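Local coordinates for lipoprotein (Bacillus anthracis, PDB 4JG9) that is of unknown function but, as a putative lipoprotein with a DUF4871 domain, is probably tethered to the cell membrane and may bind lipid, at residues 64-69 / 91-96; 75-80 / 167-172; 104-109 / 143-148; 118-123 / 130-135. All blocks are in the same frame, centred on the assembly; numbering follows the deposited sequence.

Interaction 1: 64-69 / 91-96; sequences EKIPLK and MWYFLD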
# COMPACT_ATOMS: atom_id res chain seq x y z
N GLU A 64 1.44 -12.43 -32.06
CA GLU A 64 2.73 -12.36 -32.72
C GLU A 64 3.65 -13.50 -32.32
O GLU A 64 4.84 -13.29 -32.12
CB GLU A 64 3.39 -11.01 -32.49
CG GLU A 64 2.62 -9.86 -33.11
CD GLU A 64 3.51 -8.72 -33.52
OE1 GLU A 64 4.60 -8.98 -34.07
OE2 GLU A 64 3.12 -7.56 -33.30
N LYS A 65 3.09 -14.69 -32.20
CA LYS A 65 3.88 -15.89 -31.94
C LYS A 65 4.31 -16.10 -30.49
O LYS A 65 5.04 -17.03 -30.20
CB LYS A 65 5.10 -15.91 -32.85
CG LYS A 65 4.75 -16.06 -34.31
CD LYS A 65 5.96 -15.85 -35.21
CE LYS A 65 5.55 -15.92 -36.67
NZ LYS A 65 6.64 -15.46 -37.57
N ILE A 66 3.85 -15.25 -29.58
CA ILE A 66 4.22 -15.41 -28.18
C ILE A 66 3.01 -15.49 -27.28
O ILE A 66 1.98 -14.88 -27.55
CB ILE A 66 5.18 -14.31 -27.69
CG1 ILE A 66 4.53 -12.94 -27.80
CG2 ILE A 66 6.48 -14.37 -28.48
CD1 ILE A 66 5.18 -11.90 -26.92
N PRO A 67 3.12 -16.28 -26.23
CA PRO A 67 2.02 -16.49 -25.29
C PRO A 67 1.73 -15.30 -24.39
O PRO A 67 2.64 -14.69 -23.85
CB PRO A 67 2.47 -17.70 -24.48
CG PRO A 67 3.94 -17.72 -24.61
CD PRO A 67 4.25 -17.19 -25.97
N LEU A 68 0.45 -14.98 -24.24
CA LEU A 68 0.01 -13.84 -23.46
C LEU A 68 -1.16 -14.17 -22.56
O LEU A 68 -1.96 -15.04 -22.87
CB LEU A 68 -0.40 -12.70 -24.39
CG LEU A 68 0.53 -11.51 -24.57
CD1 LEU A 68 1.98 -11.92 -24.66
CD2 LEU A 68 0.11 -10.70 -25.78
N LYS A 69 -1.26 -13.48 -21.43
CA LYS A 69 -2.41 -13.62 -20.55
C LYS A 69 -3.07 -12.28 -20.29
O LYS A 69 -2.41 -11.31 -19.95
CB LYS A 69 -2.03 -14.29 -19.24
CG LYS A 69 -2.15 -15.79 -19.28
CD LYS A 69 -2.26 -16.38 -17.89
CE LYS A 69 -2.15 -17.89 -17.94
NZ LYS A 69 -3.19 -18.50 -18.80
N MSE A 91 6.81 -8.74 -18.61
CA MSE A 91 6.51 -7.78 -19.65
C MSE A 91 5.00 -7.61 -19.83
O MSE A 91 4.25 -8.58 -19.98
CB MSE A 91 7.23 -8.16 -20.94
CG MSE A 91 8.59 -7.44 -21.09
SE MSE A 91 8.28 -5.61 -21.72
CE MSE A 91 6.78 -6.16 -22.83
N TRP A 92 4.55 -6.36 -19.79
CA TRP A 92 3.15 -6.05 -20.04
C TRP A 92 2.98 -5.46 -21.43
O TRP A 92 3.88 -4.78 -21.94
CB TRP A 92 2.61 -5.10 -18.97
CG TRP A 92 2.25 -5.82 -17.73
CD1 TRP A 92 3.11 -6.46 -16.87
CD2 TRP A 92 0.94 -5.98 -17.17
NE1 TRP A 92 2.41 -7.02 -15.83
CE2 TRP A 92 1.08 -6.74 -15.98
CE3 TRP A 92 -0.33 -5.57 -17.57
CZ2 TRP A 92 -0.01 -7.08 -15.18
CZ3 TRP A 92 -1.42 -5.91 -16.77
CH2 TRP A 92 -1.25 -6.66 -15.58
N TYR A 93 1.83 -5.74 -22.04
CA TYR A 93 1.58 -5.34 -23.42
C TYR A 93 0.27 -4.56 -23.54
O TYR A 93 -0.78 -5.03 -23.08
CB TYR A 93 1.52 -6.57 -24.33
CG TYR A 93 2.81 -7.36 -24.39
CD1 TYR A 93 3.09 -8.34 -23.44
CD2 TYR A 93 3.73 -7.15 -25.40
CE1 TYR A 93 4.26 -9.08 -23.50
CE2 TYR A 93 4.91 -7.88 -25.47
CZ TYR A 93 5.17 -8.85 -24.51
OH TYR A 93 6.34 -9.58 -24.56
N PHE A 94 0.35 -3.40 -24.19
CA PHE A 94 -0.80 -2.52 -24.35
C PHE A 94 -1.34 -2.63 -25.76
O PHE A 94 -0.96 -1.86 -26.64
CB PHE A 94 -0.42 -1.08 -23.99
CG PHE A 94 0.25 -0.97 -22.66
CD1 PHE A 94 -0.48 -1.14 -21.50
CD2 PHE A 94 1.61 -0.75 -22.57
CE1 PHE A 94 0.13 -1.08 -20.27
CE2 PHE A 94 2.22 -0.68 -21.34
CZ PHE A 94 1.48 -0.85 -20.20
N LEU A 95 -2.24 -3.60 -25.94
CA LEU A 95 -2.74 -4.00 -27.24
C LEU A 95 -3.75 -3.01 -27.79
O LEU A 95 -3.87 -2.84 -29.00
CB LEU A 95 -3.39 -5.38 -27.14
CG LEU A 95 -2.59 -6.42 -26.34
CD1 LEU A 95 -3.39 -7.68 -26.13
CD2 LEU A 95 -1.28 -6.75 -27.06
N ASP A 96 -4.46 -2.36 -26.88
CA ASP A 96 -5.48 -1.39 -27.26
C ASP A 96 -4.84 -0.21 -28.02
O ASP A 96 -4.00 0.52 -27.47
CB ASP A 96 -6.20 -0.92 -26.00
CG ASP A 96 -7.38 -0.02 -26.28
OD1 ASP A 96 -7.56 0.42 -27.44
OD2 ASP A 96 -8.14 0.26 -25.32
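Ile-66 begins the contact by laying the end of its longer branch against the phenol of Tyr-93. Its CD1 lies 3.5 Å from the OH of Tyr-93 and 3.9 Å from its CZ. The two side chains meet at a slant. CG1 of Ile-66 sits between the backbone N and the carbonyl carbon (chi1 61°), and an extended chi2 then carries CD1 out to the hydroxyl end of the ring. Contact with an oxygen by a methyl group is van der Waals only, and this part of the contact is partly open to solvent.

Two residues on, Leu-68 points the same way and is buried. Its CD1 comes 3.8 Å from CE1 of Tyr-93, nearer the root of the ring, and the side chains run at about a right angle. The other methyl, CD2, faces CD2 of Leu-95 at 4.4 Å, a looser touch. Leu-68 therefore lies against both Tyr-93 and Leu-95, one methyl for each. On one face of the Tyr-93 ring, within its own segment, the CE methyl of selenomethionine Met-91 rests 3.5 Å above the plane, toward the rim.

The two backbones stay well apart, with the CA atoms of Leu-68 and Tyr-93 8.6 Å from each other. Strand 75-78 runs between them and bonds to both, and its small Ala-76 touches Leu-68. Side chains thus meet across an intervening strand, on one face of the sheet. Such contacts between next-but-one strands belong to an antiparallel beta meander, here 60-63, 66-69, 75-78 and 88-94. Strand 142-147 joins later, beside 88-94, after the chain has passed through the other sheet.

Interaction 2: 75-80 / 167-172; sequences IAMADS and DQFVIT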
# COMPACT_ATOMS: atom_id res chain seq x y z
N ILE A 75 -5.30 -5.32 -22.99
CA ILE A 75 -4.10 -5.39 -22.19
C ILE A 75 -3.80 -6.83 -21.79
O ILE A 75 -4.70 -7.60 -21.51
CB ILE A 75 -4.21 -4.49 -20.95
CG1 ILE A 75 -2.85 -4.30 -20.29
CG2 ILE A 75 -5.24 -5.03 -19.98
CD1 ILE A 75 -2.81 -3.17 -19.30
N ALA A 76 -2.52 -7.18 -21.75
CA ALA A 76 -2.11 -8.52 -21.37
C ALA A 76 -0.69 -8.51 -20.84
O ALA A 76 0.05 -7.54 -21.06
CB ALA A 76 -2.23 -9.46 -22.57
N MSE A 77 -0.32 -9.57 -20.14
CA MSE A 77 1.06 -9.76 -19.71
C MSE A 77 1.63 -11.00 -20.37
O MSE A 77 0.88 -11.85 -20.86
CB MSE A 77 1.15 -9.89 -18.20
CG MSE A 77 0.23 -10.95 -17.62
SE MSE A 77 0.50 -11.24 -15.68
CE MSE A 77 1.64 -12.81 -15.90
N ALA A 78 2.96 -11.10 -20.41
CA ALA A 78 3.59 -12.30 -20.92
C ALA A 78 3.14 -13.49 -20.09
O ALA A 78 3.03 -13.39 -18.85
CB ALA A 78 5.10 -12.17 -20.88
N ASP A 79 2.86 -14.61 -20.75
CA ASP A 79 2.46 -15.80 -20.03
C ASP A 79 3.68 -16.35 -19.32
O ASP A 79 4.37 -17.23 -19.82
CB ASP A 79 1.87 -16.85 -20.95
CG ASP A 79 1.18 -17.96 -20.18
OD1 ASP A 79 1.32 -18.00 -18.93
OD2 ASP A 79 0.52 -18.81 -20.81
N SER A 80 3.96 -15.80 -18.15
CA SER A 80 5.12 -16.24 -17.40
C SER A 80 4.65 -16.81 -16.07
O SER A 80 3.67 -16.33 -15.50
CB SER A 80 6.05 -15.05 -17.19
OG SER A 80 7.19 -15.44 -16.45
N ASP A 167 -9.74 -2.40 -16.95
CA ASP A 167 -10.18 -3.78 -17.05
C ASP A 167 -9.67 -4.60 -15.88
O ASP A 167 -9.07 -4.07 -14.93
CB ASP A 167 -9.73 -4.39 -18.38
CG ASP A 167 -10.81 -5.30 -18.98
OD1 ASP A 167 -11.50 -5.98 -18.18
OD2 ASP A 167 -10.99 -5.31 -20.23
N GLN A 168 -9.91 -5.90 -15.94
CA GLN A 168 -9.48 -6.82 -14.90
C GLN A 168 -9.29 -8.22 -15.48
O GLN A 168 -9.92 -8.57 -16.47
CB GLN A 168 -10.51 -6.86 -13.77
CG GLN A 168 -11.77 -7.63 -14.10
CD GLN A 168 -12.88 -7.45 -13.07
OE1 GLN A 168 -14.01 -7.87 -13.29
NE2 GLN A 168 -12.57 -6.78 -11.96
N PHE A 169 -8.40 -9.01 -14.88
CA PHE A 169 -8.33 -10.43 -15.23
C PHE A 169 -7.69 -11.25 -14.12
O PHE A 169 -7.07 -10.69 -13.21
CB PHE A 169 -7.66 -10.67 -16.60
CG PHE A 169 -6.23 -10.25 -16.67
CD1 PHE A 169 -5.21 -11.14 -16.37
CD2 PHE A 169 -5.89 -8.98 -17.08
CE1 PHE A 169 -3.88 -10.76 -16.44
CE2 PHE A 169 -4.56 -8.59 -17.14
CZ PHE A 169 -3.55 -9.48 -16.82
N VAL A 170 -7.88 -12.56 -14.18
CA VAL A 170 -7.45 -13.44 -13.11
C VAL A 170 -6.19 -14.21 -13.48
O VAL A 170 -6.07 -14.73 -14.60
CB VAL A 170 -8.58 -14.43 -12.72
CG1 VAL A 170 -8.09 -15.49 -11.77
CG2 VAL A 170 -9.74 -13.66 -12.11
N ILE A 171 -5.25 -14.30 -12.55
CA ILE A 171 -4.02 -15.05 -12.79
C ILE A 171 -3.84 -16.07 -11.68
O ILE A 171 -4.54 -16.02 -10.67
CB ILE A 171 -2.78 -14.12 -12.86
CG1 ILE A 171 -2.64 -13.33 -11.56
CG2 ILE A 171 -2.91 -13.14 -14.02
CD1 ILE A 171 -1.39 -13.62 -10.83
N THR A 172 -2.92 -17.01 -11.89
CA THR A 172 -2.64 -18.03 -10.89
C THR A 172 -1.25 -17.83 -10.32
O THR A 172 -0.29 -17.64 -11.06
CB THR A 172 -2.67 -19.43 -11.51
OG1 THR A 172 -3.93 -19.63 -12.16
CG2 THR A 172 -2.47 -20.49 -10.44
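Met-77, a selenomethionine, overlaps the rim of the Phe-169 ring. Its CG lies 4.1 Å from CZ of Phe-169, close to the plane of the ring. The methylene therefore meets the far edge of the phenyl, not a face. The two side chains pass at a slant. In Met-77 the CG is placed between the backbone N and the carbonyl carbon (chi1 53°), which turns the chain in toward the opposite strand. A bend at chi3 follows, and the SE atom ends 4.2 Å from CG2 of Ile-171. One flexible side chain thus touches two residues of strand 167-172.

Ile-75 also points toward that strand. Its closest approach to Phe-169 is through the backbone: its O is 4.5 Å from CE2, at an oblique angle to the ring. These are loose van der Waals contacts among buried groups. At one end of the contact the chain is polar. The backbone N of Gln-168 donates to OD1 of Asp-167 at 2.7 Å, and OD2 of the same carboxylate forms a salt bridge with Lys-74. Both oxygens of Asp-167 are therefore held.

The axes of 75-78 and 167-172 pass 8.9 Å apart at -32°, with their chain directions roughly parallel. This spacing and angle fit two beta-sheets packed face to face, as in a beta-sandwich. Strand 75-78 is the middle strand of its sheet, between 66-69 and 88-94, and Trp-92 touches both Ile-75 and Met-77. Strand 164-173 pairs with 153-161 in the facing sheet, whose Ile-159 touches both Ile-75 and Phe-169.

Interaction 3: 104-109 / 143-148; sequences LSIIAL and LPLTMS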
# COMPACT_ATOMS: atom_id res chain seq x y z
N LEU A 104 -0.34 3.98 -14.61
CA LEU A 104 -1.02 2.68 -14.56
C LEU A 104 -1.08 2.17 -13.13
O LEU A 104 -0.05 2.12 -12.44
CB LEU A 104 -0.29 1.67 -15.44
CG LEU A 104 -0.83 0.24 -15.49
CD1 LEU A 104 -2.07 0.17 -16.35
CD2 LEU A 104 0.24 -0.68 -16.02
N SER A 105 -2.27 1.79 -12.69
CA SER A 105 -2.44 1.19 -11.37
C SER A 105 -2.92 -0.26 -11.45
O SER A 105 -3.75 -0.62 -12.30
CB SER A 105 -3.42 2.00 -10.51
OG SER A 105 -3.08 3.37 -10.42
N ILE A 106 -2.40 -1.08 -10.56
CA ILE A 106 -2.87 -2.44 -10.43
C ILE A 106 -3.21 -2.72 -8.98
O ILE A 106 -2.36 -2.61 -8.10
CB ILE A 106 -1.82 -3.45 -10.87
CG1 ILE A 106 -1.54 -3.31 -12.36
CG2 ILE A 106 -2.32 -4.87 -10.58
CD1 ILE A 106 -0.29 -4.01 -12.79
N ILE A 107 -4.46 -3.08 -8.74
CA ILE A 107 -4.94 -3.41 -7.40
C ILE A 107 -5.40 -4.86 -7.39
O ILE A 107 -6.36 -5.21 -8.08
CB ILE A 107 -6.11 -2.52 -7.01
CG1 ILE A 107 -5.71 -1.04 -7.09
CG2 ILE A 107 -6.64 -2.90 -5.64
CD1 ILE A 107 -6.77 -0.09 -6.57
N ALA A 108 -4.75 -5.69 -6.58
CA ALA A 108 -5.00 -7.13 -6.59
C ALA A 108 -5.80 -7.60 -5.38
O ALA A 108 -5.70 -7.03 -4.27
CB ALA A 108 -3.68 -7.89 -6.65
N LEU A 109 -6.63 -8.61 -5.60
CA LEU A 109 -7.32 -9.28 -4.50
C LEU A 109 -7.29 -10.78 -4.71
O LEU A 109 -7.54 -11.27 -5.81
CB LEU A 109 -8.77 -8.82 -4.37
CG LEU A 109 -8.92 -7.38 -3.87
CD1 LEU A 109 -9.28 -6.45 -5.02
CD2 LEU A 109 -9.94 -7.30 -2.74
N LEU A 143 5.80 -2.58 -21.56
CA LEU A 143 6.40 -2.08 -20.33
C LEU A 143 6.68 -3.22 -19.34
O LEU A 143 5.80 -4.01 -19.02
CB LEU A 143 5.49 -1.02 -19.68
CG LEU A 143 6.02 -0.31 -18.42
CD1 LEU A 143 7.16 0.63 -18.76
CD2 LEU A 143 4.93 0.42 -17.66
N PRO A 144 7.92 -3.30 -18.84
CA PRO A 144 8.28 -4.33 -17.86
C PRO A 144 7.87 -3.93 -16.46
O PRO A 144 8.14 -2.82 -16.04
CB PRO A 144 9.80 -4.41 -17.97
CG PRO A 144 10.23 -3.20 -18.69
CD PRO A 144 9.04 -2.41 -19.15
N LEU A 145 7.19 -4.82 -15.76
CA LEU A 145 6.75 -4.58 -14.40
C LEU A 145 7.19 -5.71 -13.49
O LEU A 145 6.99 -6.90 -13.80
CB LEU A 145 5.23 -4.48 -14.35
CG LEU A 145 4.61 -3.34 -15.16
CD1 LEU A 145 3.09 -3.39 -15.05
CD2 LEU A 145 5.15 -2.01 -14.69
N THR A 146 7.79 -5.36 -12.36
CA THR A 146 8.20 -6.38 -11.40
C THR A 146 7.10 -6.56 -10.36
O THR A 146 6.69 -5.60 -9.68
CB THR A 146 9.54 -6.02 -10.74
OG1 THR A 146 10.54 -5.86 -11.76
CG2 THR A 146 9.98 -7.11 -9.79
N MSE A 147 6.62 -7.79 -10.25
CA MSE A 147 5.47 -8.08 -9.40
C MSE A 147 5.77 -9.15 -8.38
O MSE A 147 6.68 -9.96 -8.58
CB MSE A 147 4.29 -8.54 -10.24
CG MSE A 147 3.94 -7.63 -11.40
SE MSE A 147 2.34 -8.22 -12.36
CE MSE A 147 3.06 -9.69 -13.25
N SER A 148 4.97 -9.19 -7.33
CA SER A 148 5.04 -10.26 -6.35
C SER A 148 3.68 -10.42 -5.68
O SER A 148 3.05 -9.43 -5.31
CB SER A 148 6.12 -9.95 -5.30
OG SER A 148 6.34 -11.07 -4.46
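Leu-145 has its CG anti to the carbonyl carbon (chi1 -61°) and an extended chi2, and this carries CD1 across to Leu-104 and Ile-106 of the facing strand. Leu-104 instead swings its CG to the far side from its backbone N (chi1 178°), which sends CD2 toward the same methyl. In Ile-106 the CG1 branch stands beside the backbone N, and its extended chi2 brings CD1 forward.

Two methyls meet one: CD2 of Leu-104 and CD1 of Ile-106 both lie against CD1 of Leu-145, each at 4.1 Å. Ile-106 and Leu-145 reach toward each other tip to tip. Leu-104 comes to Leu-145 at a slant. Leu-104 and Ile-106 are two apart on strand 102-110, so both point to the same side, and the leucine methyl is shared between them.

The backbones are far apart: the CA atoms of Ile-106 and Met-147 are 10.1 Å from each other. This is the distance of two sheets facing one another, not of paired strands. Beside Leu-145, on the neighbouring strand 88-94 of the same sheet, lies Trp-92. Beside Leu-104, strand 153-161 brings in Ile-159 and Val-161. At the end of the second segment, the O of Ser-148 accepts a hydrogen bond from Asn-40 of the second subunit.

Between the segments themselves the touching groups are saturated methyls, buried and without polar atoms. The contact is held by dispersion and by exclusion of water. With no polar pair between the segments, directional bonds do not fix their mutual position, and each strand is placed by its own sheet as well.

Interaction 4: 118-123 / 130-135; sequences PLLFQQ and WTTSNT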
# COMPACT_ATOMS: atom_id res chain seq x y z
N PRO A 118 -1.35 -3.92 -3.20
CA PRO A 118 -0.53 -3.55 -4.34
C PRO A 118 0.43 -4.67 -4.65
O PRO A 118 0.81 -5.39 -3.74
CB PRO A 118 0.23 -2.33 -3.83
CG PRO A 118 0.28 -2.51 -2.36
CD PRO A 118 -1.02 -3.14 -2.00
N LEU A 119 0.83 -4.82 -5.90
CA LEU A 119 1.83 -5.77 -6.19
C LEU A 119 3.02 -5.14 -6.87
O LEU A 119 3.89 -5.89 -7.26
CB LEU A 119 1.29 -6.95 -6.99
CG LEU A 119 0.30 -6.71 -8.12
CD1 LEU A 119 0.95 -5.95 -9.26
CD2 LEU A 119 -0.22 -8.04 -8.61
N LEU A 120 3.14 -3.85 -7.05
CA LEU A 120 4.35 -3.44 -7.74
C LEU A 120 5.56 -3.28 -6.81
O LEU A 120 5.47 -2.67 -5.76
CB LEU A 120 4.11 -2.20 -8.59
CG LEU A 120 3.17 -2.40 -9.77
CD1 LEU A 120 2.75 -1.07 -10.34
CD2 LEU A 120 3.83 -3.26 -10.83
N PHE A 121 6.68 -3.85 -7.22
CA PHE A 121 7.95 -3.72 -6.52
C PHE A 121 8.93 -3.25 -7.57
O PHE A 121 9.66 -4.03 -8.15
CB PHE A 121 8.41 -5.05 -5.93
CG PHE A 121 7.73 -5.41 -4.65
CD1 PHE A 121 6.66 -6.27 -4.65
CD2 PHE A 121 8.16 -4.89 -3.45
CE1 PHE A 121 6.03 -6.60 -3.47
CE2 PHE A 121 7.54 -5.22 -2.27
CZ PHE A 121 6.47 -6.08 -2.28
N GLN A 122 8.92 -1.95 -7.82
CA GLN A 122 9.65 -1.37 -8.92
C GLN A 122 11.09 -1.00 -8.55
O GLN A 122 11.35 -0.41 -7.49
CB GLN A 122 8.90 -0.12 -9.41
CG GLN A 122 7.58 -0.42 -10.12
CD GLN A 122 7.78 -1.23 -11.42
OE1 GLN A 122 8.01 -2.44 -11.38
NE2 GLN A 122 7.67 -0.55 -12.57
N GLN A 123 12.01 -1.36 -9.43
CA GLN A 123 13.39 -0.91 -9.38
C GLN A 123 14.05 -1.20 -8.02
O GLN A 123 14.65 -0.31 -7.40
CB GLN A 123 13.46 0.58 -9.74
CG GLN A 123 14.86 1.10 -10.05
CD GLN A 123 14.86 2.60 -10.34
OE1 GLN A 123 14.64 3.02 -11.49
NE2 GLN A 123 15.10 3.42 -9.29
N TRP A 130 1.00 0.85 -5.72
CA TRP A 130 -0.25 0.66 -6.46
C TRP A 130 -0.05 1.01 -7.92
O TRP A 130 -0.66 0.40 -8.81
CB TRP A 130 -1.35 1.59 -5.93
CG TRP A 130 -1.60 1.54 -4.44
CD1 TRP A 130 -1.15 2.42 -3.50
CD2 TRP A 130 -2.40 0.58 -3.74
NE1 TRP A 130 -1.61 2.06 -2.25
CE2 TRP A 130 -2.38 0.93 -2.37
CE3 TRP A 130 -3.14 -0.54 -4.13
CZ2 TRP A 130 -3.06 0.20 -1.39
CZ3 TRP A 130 -3.81 -1.27 -3.15
CH2 TRP A 130 -3.76 -0.90 -1.79
N THR A 131 0.80 2.01 -8.15
CA THR A 131 0.81 2.73 -9.41
C THR A 131 2.21 2.93 -9.98
O THR A 131 3.15 3.21 -9.25
CB THR A 131 0.16 4.12 -9.18
OG1 THR A 131 -1.17 3.93 -8.67
CG2 THR A 131 0.11 4.96 -10.46
N THR A 132 2.35 2.81 -11.30
CA THR A 132 3.65 3.02 -11.92
C THR A 132 4.06 4.48 -11.76
O THR A 132 3.19 5.34 -11.64
CB THR A 132 3.61 2.72 -13.42
OG1 THR A 132 2.65 3.58 -14.06
CG2 THR A 132 3.23 1.25 -13.64
N SER A 133 5.36 4.77 -11.76
CA SER A 133 5.77 6.17 -11.68
C SER A 133 5.68 6.80 -13.04
O SER A 133 5.61 8.03 -13.17
CB SER A 133 7.19 6.34 -11.13
OG SER A 133 8.14 5.72 -11.97
N ASN A 134 5.66 5.96 -14.07
CA ASN A 134 5.62 6.49 -15.44
C ASN A 134 4.21 6.56 -16.01
O ASN A 134 3.31 5.84 -15.58
CB ASN A 134 6.52 5.66 -16.34
CG ASN A 134 6.01 4.25 -16.51
OD1 ASN A 134 5.97 3.47 -15.55
ND2 ASN A 134 5.64 3.90 -17.75
N THR A 135 4.04 7.44 -16.99
CA THR A 135 2.76 7.64 -17.64
C THR A 135 2.76 6.85 -18.93
O THR A 135 3.71 6.94 -19.70
CB THR A 135 2.58 9.13 -18.00
OG1 THR A 135 2.70 9.93 -16.82
CG2 THR A 135 1.23 9.37 -18.67
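Pro-118 lies over one face of the Trp-130 indole. Its CD stands 3.7 Å from the centroid of the six-membered ring of Trp-130 and 20° off the normal, a CH-pi contact. CB of Pro-118 covers the same ring system nearer its rim, 3.8 Å from CE3 of Trp-130. The side chains cross at a slant.

Next along, Leu-120 puts its CD1 against the backbone of the other segment. That methyl is 4.0 Å from the O of Trp-130 and 4.1 Å from CG2 of Thr-132. The hydroxyl of Thr-132 bonds within its own segment and to strand 102-110. OG1 donates to the O of Asn-134 at 2.8 Å, in the carbonyl plane, and also accepts from the backbone N of Leu-104. These two bonds hold the hydroxyl between its backbone N and carbonyl carbon (chi1 60°), just before the corner at Ser-133 and Asn-134.

Further out, NE1 of Trp-130 bonds to the O of Pro-128 of the second subunit, OG1 of Thr-131 to its Glu-127, and the O of Pro-118 to its Asn-40. The CH-pi pair joins the two ends of the connection between strands 117-118 and 131-136, both of which pair with 102-110, at the contact with the second subunit.

In the fold
Following the chain, 64-69 comes first, then 75-80. Interaction 1 closes its loop when 91-96 returns to 64-69, after 75-80 has already opened interaction 2, so these two cross. Interaction 3 opens at 104-109. Within its loop, interaction 4 opens at 118-123 and closes at 130-135, joining the two ends of the connection from strand 117-118 to strand 131-136, which flank 102-110 in the second sheet. Interaction 3 then closes at 143-148, and interaction 2 last, at 167-172. Interaction 4 is thus nested in 3, and both in 2. Interaction 1 lies within the 60-63 to 142-147 sheet. Interactions 2 and 3 join that sheet to the other. Interactions 3 and 4 both touch the second subunit.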